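Local coordinates for extracellular solute-binding protein, family 1 (Bifidobacterium longum subsp. infantis ATCC 15697, PDB 3OMB), which probably binds a solute, perhaps a carbohydrate, outside the cell for an ABC-type importer, and carries a bound magnesium ion, at residues Met471-Asn482 with Gly518-Trp529. Sequence-based numbering, arbitrary orientation.
Sequences MDPSDATKLNTN and GLQESTKIWQKW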
HETATM    1  N   MSE A 471       8.098   2.176  16.808  1.00 28.42           N
HETATM    2  CA  MSE A 471       8.456   3.242  17.755  1.00 29.31           C
HETATM    3  C   MSE A 471       8.097   2.828  19.175  1.00 30.41           C
HETATM    4  O   MSE A 471       7.324   1.893  19.348  1.00 31.37           O
HETATM    5  CB  MSE A 471       7.594   4.461  17.487  1.00 28.83           C
HETATM    6  CG  MSE A 471       7.896   5.178  16.260  1.00 29.11           C
HETATM    7 SE   MSE A 471       6.717   6.695  16.090  0.75 29.08          SE
HETATM    8  CE  MSE A 471       7.500   7.194  14.396  1.00 28.72           C
ATOM      9  N   ASP A 472       8.605   3.555  20.173  1.00 30.73           N
ATOM     10  CA  ASP A 472       8.069   3.514  21.545  1.00 32.41           C
ATOM     11  C   ASP A 472       6.547   3.798  21.528  1.00 31.22           C
ATOM     12  O   ASP A 472       6.094   4.635  20.746  1.00 30.70           O
ATOM     13  CB  ASP A 472       8.711   4.613  22.422  1.00 33.79           C
ATOM     14  CG  ASP A 472      10.221   4.431  22.639  1.00 38.10           C
ATOM     15  OD1 ASP A 472      10.765   3.307  22.462  1.00 43.88           O
ATOM     16  OD2 ASP A 472      10.876   5.433  23.030  1.00 42.08           O
ATOM     17  N   PRO A 473       5.764   3.132  22.400  1.00 31.09           N
ATOM     18  CA  PRO A 473       4.344   3.481  22.510  1.00 30.51           C
ATOM     19  C   PRO A 473       4.078   4.938  22.901  1.00 29.85           C
ATOM     20  O   PRO A 473       3.073   5.511  22.474  1.00 29.95           O
ATOM     21  CB  PRO A 473       3.809   2.543  23.603  1.00 30.67           C
ATOM     22  CG  PRO A 473       4.944   1.708  24.048  1.00 31.07           C
ATOM     23  CD  PRO A 473       6.071   1.860  23.085  1.00 31.10           C
ATOM     24  N   SER A 474       4.955   5.545  23.689  1.00 29.13           N
ATOM     25  CA  SER A 474       4.735   6.942  24.058  1.00 29.07           C
ATOM     26  C   SER A 474       4.903   7.870  22.855  1.00 27.78           C
ATOM     27  O   SER A 474       4.245   8.900  22.775  1.00 27.53           O
ATOM     28  CB  SER A 474       5.651   7.375  25.194  1.00 29.82           C
ATOM     29  OG  SER A 474       7.007   7.187  24.800  1.00 33.22           O
ATOM     30  N   ASP A 475       5.786   7.515  21.923  1.00 26.14           N
ATOM     31  CA  ASP A 475       5.971   8.332  20.732  1.00 25.31           C
ATOM     32  C   ASP A 475       4.821   8.144  19.743  1.00 24.40           C
ATOM     33  O   ASP A 475       4.326   9.112  19.186  1.00 23.36           O
ATOM     34  CB  ASP A 475       7.336   8.079  20.083  1.00 25.62           C
ATOM     35  CG  ASP A 475       8.446   8.939  20.699  1.00 27.02           C
ATOM     36  OD1 ASP A 475       8.128   9.838  21.518  1.00 27.59           O
ATOM     37  OD2 ASP A 475       9.632   8.735  20.338  1.00 26.60           O
ATOM     38  N   ALA A 476       4.376   6.902  19.575  1.00 24.47           N
ATOM     39  CA  ALA A 476       3.229   6.580  18.730  1.00 25.24           C
ATOM     40  C   ALA A 476       1.978   7.346  19.188  1.00 25.59           C
ATOM     41  O   ALA A 476       1.272   7.945  18.368  1.00 25.26           O
ATOM     42  CB  ALA A 476       2.973   5.066  18.716  1.00 25.39           C
ATOM     43  N   THR A 477       1.758   7.342  20.503  1.00 26.11           N
ATOM     44  CA  THR A 477       0.690   8.088  21.192  1.00 26.94           C
ATOM     45  C   THR A 477       0.724   9.597  20.914  1.00 26.39           C
ATOM     46  O   THR A 477      -0.311  10.190  20.616  1.00 27.15           O
ATOM     47  CB  THR A 477       0.751   7.804  22.727  1.00 27.47           C
ATOM     48  OG1 THR A 477       0.527   6.402  22.946  1.00 29.38           O
ATOM     49  CG2 THR A 477      -0.271   8.619  23.532  1.00 29.11           C
ATOM     50  N   LYS A 478       1.892  10.216  21.013  1.00 25.27           N
ATOM     51  CA  LYS A 478       2.036  11.617  20.599  1.00 25.13           C
ATOM     52  C   LYS A 478       1.657  11.836  19.141  1.00 23.65           C
ATOM     53  O   LYS A 478       0.955  12.793  18.814  1.00 23.56           O
ATOM     54  CB  LYS A 478       3.469  12.108  20.794  1.00 24.86           C
ATOM     55  CG  LYS A 478       3.695  12.760  22.122  1.00 28.03           C
ATOM     56  CD  LYS A 478       5.094  13.344  22.145  1.00 31.51           C
ATOM     57  CE  LYS A 478       5.987  12.620  23.127  1.00 33.29           C
ATOM     58  NZ  LYS A 478       6.269  13.489  24.325  1.00 33.39           N
ATOM     59  N   LEU A 479       2.141  10.959  18.274  1.00 22.21           N
ATOM     60  CA  LEU A 479       1.904  11.130  16.861  1.00 21.92           C
ATOM     61  C   LEU A 479       0.425  10.989  16.521  1.00 22.65           C
ATOM     62  O   LEU A 479      -0.093  11.783  15.715  1.00 22.54           O
ATOM     63  CB  LEU A 479       2.762  10.180  16.031  1.00 21.09           C
ATOM     64  CG  LEU A 479       4.278  10.415  16.022  1.00 19.71           C
ATOM     65  CD1 LEU A 479       4.904   9.320  15.208  1.00 19.80           C
ATOM     66  CD2 LEU A 479       4.649  11.780  15.449  1.00 15.61           C
ATOM     67  N   ASN A 480      -0.242  10.007  17.132  1.00 23.17           N
ATOM     68  CA  ASN A 480      -1.711   9.836  16.987  1.00 25.25           C
ATOM     69  C   ASN A 480      -2.537  10.997  17.522  1.00 25.16           C
ATOM     70  O   ASN A 480      -3.504  11.431  16.889  1.00 25.48           O
ATOM     71  CB  ASN A 480      -2.186   8.547  17.667  1.00 26.55           C
ATOM     72  CG  ASN A 480      -1.841   7.324  16.867  1.00 29.98           C
ATOM     73  OD1 ASN A 480      -1.751   7.387  15.641  1.00 33.12           O
ATOM     74  ND2 ASN A 480      -1.620   6.200  17.551  1.00 33.13           N
ATOM     75  N   THR A 481      -2.164  11.484  18.697  1.00 25.25           N
ATOM     76  CA  THR A 481      -2.829  12.634  19.295  1.00 25.53           C
ATOM     77  C   THR A 481      -2.671  13.831  18.341  1.00 25.06           C
ATOM     78  O   THR A 481      -3.647  14.513  18.039  1.00 25.36           O
ATOM     79  CB  THR A 481      -2.200  12.978  20.675  1.00 26.05           C
ATOM     80  OG1 THR A 481      -2.401  11.880  21.587  1.00 28.41           O
ATOM     81  CG2 THR A 481      -2.794  14.266  21.252  1.00 25.56           C
ATOM     82  N   ASN A 482      -1.451  14.074  17.870  1.00 24.32           N
ATOM     83  CA  ASN A 482      -1.187  15.213  16.988  1.00 24.94           C
ATOM     84  C   ASN A 482      -1.901  15.066  15.652  1.00 25.36           C
ATOM     85  O   ASN A 482      -2.395  16.047  15.075  1.00 25.29           O
ATOM     86  CB  ASN A 482       0.310  15.379  16.726  1.00 24.45           C
ATOM     87  CG  ASN A 482       1.059  15.934  17.919  1.00 24.41           C
ATOM     88  OD1 ASN A 482       0.489  16.191  18.980  1.00 24.51           O
ATOM     89  ND2 ASN A 482       2.358  16.104  17.752  1.00 22.84           N
ATOM     90  N   GLY A 518       0.978  21.138  17.087  1.00 26.87           N
ATOM     91  CA  GLY A 518       1.931  20.030  17.197  1.00 24.93           C
ATOM     92  C   GLY A 518       2.625  19.502  15.964  1.00 23.05           C
ATOM     93  O   GLY A 518       3.378  18.543  16.079  1.00 22.45           O
ATOM     94  N   LEU A 519       2.409  20.123  14.796  1.00 21.56           N
ATOM     95  CA  LEU A 519       3.025  19.636  13.557  1.00 19.50           C
ATOM     96  C   LEU A 519       4.550  19.552  13.628  1.00 19.61           C
ATOM     97  O   LEU A 519       5.153  18.579  13.165  1.00 18.61           O
ATOM     98  CB  LEU A 519       2.605  20.461  12.338  1.00 18.65           C
ATOM     99  CG  LEU A 519       3.221  19.912  11.043  1.00 16.75           C
ATOM    100  CD1 LEU A 519       2.766  18.455  10.771  1.00 14.74           C
ATOM    101  CD2 LEU A 519       2.874  20.779   9.880  1.00 16.82           C
ATOM    102  N   GLN A 520       5.168  20.574  14.214  1.00 20.23           N
ATOM    103  CA  GLN A 520       6.623  20.622  14.320  1.00 20.39           C
ATOM    104  C   GLN A 520       7.133  19.589  15.291  1.00 19.52           C
ATOM    105  O   GLN A 520       8.249  19.097  15.138  1.00 19.37           O
ATOM    106  CB  GLN A 520       7.047  21.983  14.800  1.00 21.93           C
ATOM    107  CG  GLN A 520       6.436  23.100  14.018  1.00 25.78           C
ATOM    108  CD  GLN A 520       7.405  23.654  13.051  1.00 31.44           C
ATOM    109  OE1 GLN A 520       7.643  23.052  12.006  1.00 37.44           O
ATOM    110  NE2 GLN A 520       7.995  24.808  13.380  1.00 30.87           N
ATOM    111  N   GLU A 521       6.322  19.270  16.296  1.00 18.55           N
ATOM    112  CA  GLU A 521       6.648  18.184  17.219  1.00 18.25           C
ATOM    113  C   GLU A 521       6.655  16.835  16.512  1.00 17.22           C
ATOM    114  O   GLU A 521       7.576  16.047  16.697  1.00 17.04           O
ATOM    115  CB  GLU A 521       5.670  18.155  18.390  1.00 18.83           C
ATOM    116  CG  GLU A 521       6.022  17.104  19.418  1.00 21.72           C
ATOM    117  CD  GLU A 521       5.013  17.043  20.529  1.00 27.02           C
ATOM    118  OE1 GLU A 521       3.793  16.982  20.235  1.00 29.72           O
ATOM    119  OE2 GLU A 521       5.434  17.064  21.701  1.00 30.06           O
ATOM    120  N   SER A 522       5.627  16.589  15.699  1.00 16.61           N
ATOM    121  CA  SER A 522       5.545  15.384  14.899  1.00 16.52           C
ATOM    122  C   SER A 522       6.727  15.252  13.957  1.00 16.20           C
ATOM    123  O   SER A 522       7.359  14.190  13.881  1.00 17.39           O
ATOM    124  CB  SER A 522       4.211  15.342  14.128  1.00 16.07           C
ATOM    125  OG  SER A 522       3.140  15.206  15.051  1.00 16.32           O
ATOM    126  N   THR A 523       7.031  16.322  13.239  1.00 16.08           N
ATOM    127  CA  THR A 523       8.208  16.350  12.368  1.00 16.22           C
ATOM    128  C   THR A 523       9.496  15.941  13.110  1.00 16.00           C
ATOM    129  O   THR A 523      10.264  15.102  12.628  1.00 16.43           O
ATOM    130  CB  THR A 523       8.331  17.732  11.725  1.00 16.12           C
ATOM    131  OG1 THR A 523       7.125  17.972  10.990  1.00 17.45           O
ATOM    132  CG2 THR A 523       9.506  17.770  10.721  1.00 16.33           C
ATOM    133  N   LYS A 524       9.683  16.500  14.302  1.00 15.77           N
ATOM    134  CA  LYS A 524      10.852  16.207  15.124  1.00 16.47           C
ATOM    135  C   LYS A 524      10.882  14.739  15.587  1.00 16.26           C
ATOM    136  O   LYS A 524      11.932  14.083  15.565  1.00 17.31           O
ATOM    137  CB  LYS A 524      10.918  17.149  16.327  1.00 16.04           C
ATOM    138  CG  LYS A 524      12.123  16.851  17.253  1.00 17.59           C
ATOM    139  CD  LYS A 524      12.511  18.079  18.059  1.00 16.98           C
ATOM    140  CE  LYS A 524      11.421  18.474  19.032  1.00 13.76           C
ATOM    141  NZ  LYS A 524      11.936  19.564  19.944  1.00 14.99           N
ATOM    142  N   ILE A 525       9.725  14.219  15.955  1.00 15.53           N
ATOM    143  CA  ILE A 525       9.632  12.815  16.326  1.00 16.18           C
ATOM    144  C   ILE A 525       9.958  11.871  15.155  1.00 15.92           C
ATOM    145  O   ILE A 525      10.771  10.951  15.302  1.00 16.37           O
ATOM    146  CB  ILE A 525       8.259  12.495  16.983  1.00 16.14           C
ATOM    147  CG1 ILE A 525       8.200  13.157  18.365  1.00 16.38           C
ATOM    148  CG2 ILE A 525       8.047  11.004  17.031  1.00 15.48           C
ATOM    149  CD1 ILE A 525       6.759  13.274  18.981  1.00 17.79           C
ATOM    150  N   TRP A 526       9.371  12.116  13.988  1.00 16.69           N
ATOM    151  CA  TRP A 526       9.757  11.354  12.795  1.00 16.38           C
ATOM    152  C   TRP A 526      11.238  11.480  12.451  1.00 16.09           C
ATOM    153  O   TRP A 526      11.877  10.481  12.092  1.00 16.89           O
ATOM    154  CB  TRP A 526       8.910  11.742  11.606  1.00 16.61           C
ATOM    155  CG  TRP A 526       7.534  11.183  11.646  1.00 18.17           C
ATOM    156  CD1 TRP A 526       6.365  11.877  11.816  1.00 18.17           C
ATOM    157  CD2 TRP A 526       7.171   9.816  11.500  1.00 20.06           C
ATOM    158  NE1 TRP A 526       5.295  11.023  11.786  1.00 18.32           N
ATOM    159  CE2 TRP A 526       5.759   9.748  11.589  1.00 20.97           C
ATOM    160  CE3 TRP A 526       7.898   8.633  11.301  1.00 22.30           C
ATOM    161  CZ2 TRP A 526       5.061   8.543  11.489  1.00 22.08           C
ATOM    162  CZ3 TRP A 526       7.204   7.435  11.177  1.00 24.33           C
ATOM    163  CH2 TRP A 526       5.796   7.400  11.280  1.00 24.86           C
ATOM    164  N   GLN A 527      11.798  12.681  12.569  1.00 15.73           N
ATOM    165  CA  GLN A 527      13.249  12.856  12.365  1.00 15.86           C
ATOM    166  C   GLN A 527      14.066  11.943  13.277  1.00 16.53           C
ATOM    167  O   GLN A 527      15.079  11.373  12.850  1.00 17.20           O
ATOM    168  CB  GLN A 527      13.694  14.306  12.577  1.00 15.53           C
ATOM    169  CG  GLN A 527      15.227  14.575  12.301  1.00 15.92           C
ATOM    170  CD  GLN A 527      15.559  14.677  10.791  1.00 17.97           C
ATOM    171  OE1 GLN A 527      15.056  15.568  10.107  1.00 18.00           O
ATOM    172  NE2 GLN A 527      16.412  13.768  10.280  1.00 16.07           N
ATOM    173  N   LYS A 528      13.628  11.810  14.528  1.00 16.82           N
ATOM    174  CA  LYS A 528      14.381  11.047  15.508  1.00 17.43           C
ATOM    175  C   LYS A 528      14.354   9.579  15.122  1.00 17.80           C
ATOM    176  O   LYS A 528      15.387   8.926  15.123  1.00 18.06           O
ATOM    177  CB  LYS A 528      13.801  11.229  16.917  1.00 17.49           C
ATOM    178  CG  LYS A 528      14.440  10.282  17.965  1.00 18.62           C
ATOM    179  CD  LYS A 528      13.865  10.435  19.345  1.00 19.87           C
ATOM    180  CE  LYS A 528      12.443   9.887  19.449  1.00 19.81           C
ATOM    181  NZ  LYS A 528      11.943   9.926  20.889  1.00 18.80           N
ATOM    182  N   TRP A 529      13.168   9.060  14.793  1.00 18.05           N
ATOM    183  CA  TRP A 529      13.077   7.655  14.403  1.00 18.47           C
ATOM    184  C   TRP A 529      13.767   7.356  13.067  1.00 18.70           C
ATOM    185  O   TRP A 529      14.429   6.311  12.925  1.00 18.12           O
ATOM    186  CB  TRP A 529      11.633   7.154  14.453  1.00 18.58           C
ATOM    187  CG  TRP A 529      11.211   7.081  15.874  1.00 19.61           C
ATOM    188  CD1 TRP A 529      10.429   7.985  16.557  1.00 20.62           C
ATOM    189  CD2 TRP A 529      11.618   6.103  16.829  1.00 20.12           C
ATOM    190  NE1 TRP A 529      10.304   7.603  17.869  1.00 19.63           N
ATOM    191  CE2 TRP A 529      11.030   6.460  18.070  1.00 20.36           C
ATOM    192  CE3 TRP A 529      12.402   4.944  16.755  1.00 20.21           C
ATOM    193  CZ2 TRP A 529      11.197   5.694  19.231  1.00 21.09           C
ATOM    194  CZ3 TRP A 529      12.591   4.192  17.922  1.00 21.55           C
ATOM    195  CH2 TRP A 529      11.986   4.569  19.142  1.00 21.33           C
TER
HETATM  196  O   HOH W   1       7.282  15.714  22.837  1.00 33.28           O
HETATM  197  O   HOH W   2       1.401  13.446  13.818  1.00 21.24           O
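Helix 473-482 packs against the C-terminal helix at 519-529, and Met471, Asp475 and Trp529 meet at one end of this antiparallel pair. The axes pass 9.8 Å apart, their directions 146° from each other. Selenomethionine Met471 lays CG over the five-membered ring of Trp529, 3.6 Å from its centroid. Its chain runs on extended, chi3 -179°, and puts CE over a face of Trp526. Both are CH-pi contacts. Asp475 OD2 holds two donors. Lys528 NZ makes a salt bridge to Asp475 OD2 at 2.7 Å, on the syn lone pair of that oxygen. Trp529 NE1 donates to Asp475 OD2 at 2.8 Å, on the anti side and tilted from the carboxylate plane. The oxygen lies near the indole plane. A phenylalanine in place of Trp529 would probably cost Asp475 OD2 its indole N-H donor and leave less ring beneath Met471 CG. Midway, Leu479 CD2 meets Ile525 CG2 at 3.8 Å. At the far end Asn482 ND2 spends both hydrogens in its amide plane, on Glu521 OE1 and Ser522 OG, each at 3.0 Å. One water joins Lys478 NZ to Glu521 OE2. The whole is an antiparallel helix pair with an apolar centre and polar bonds at both ends.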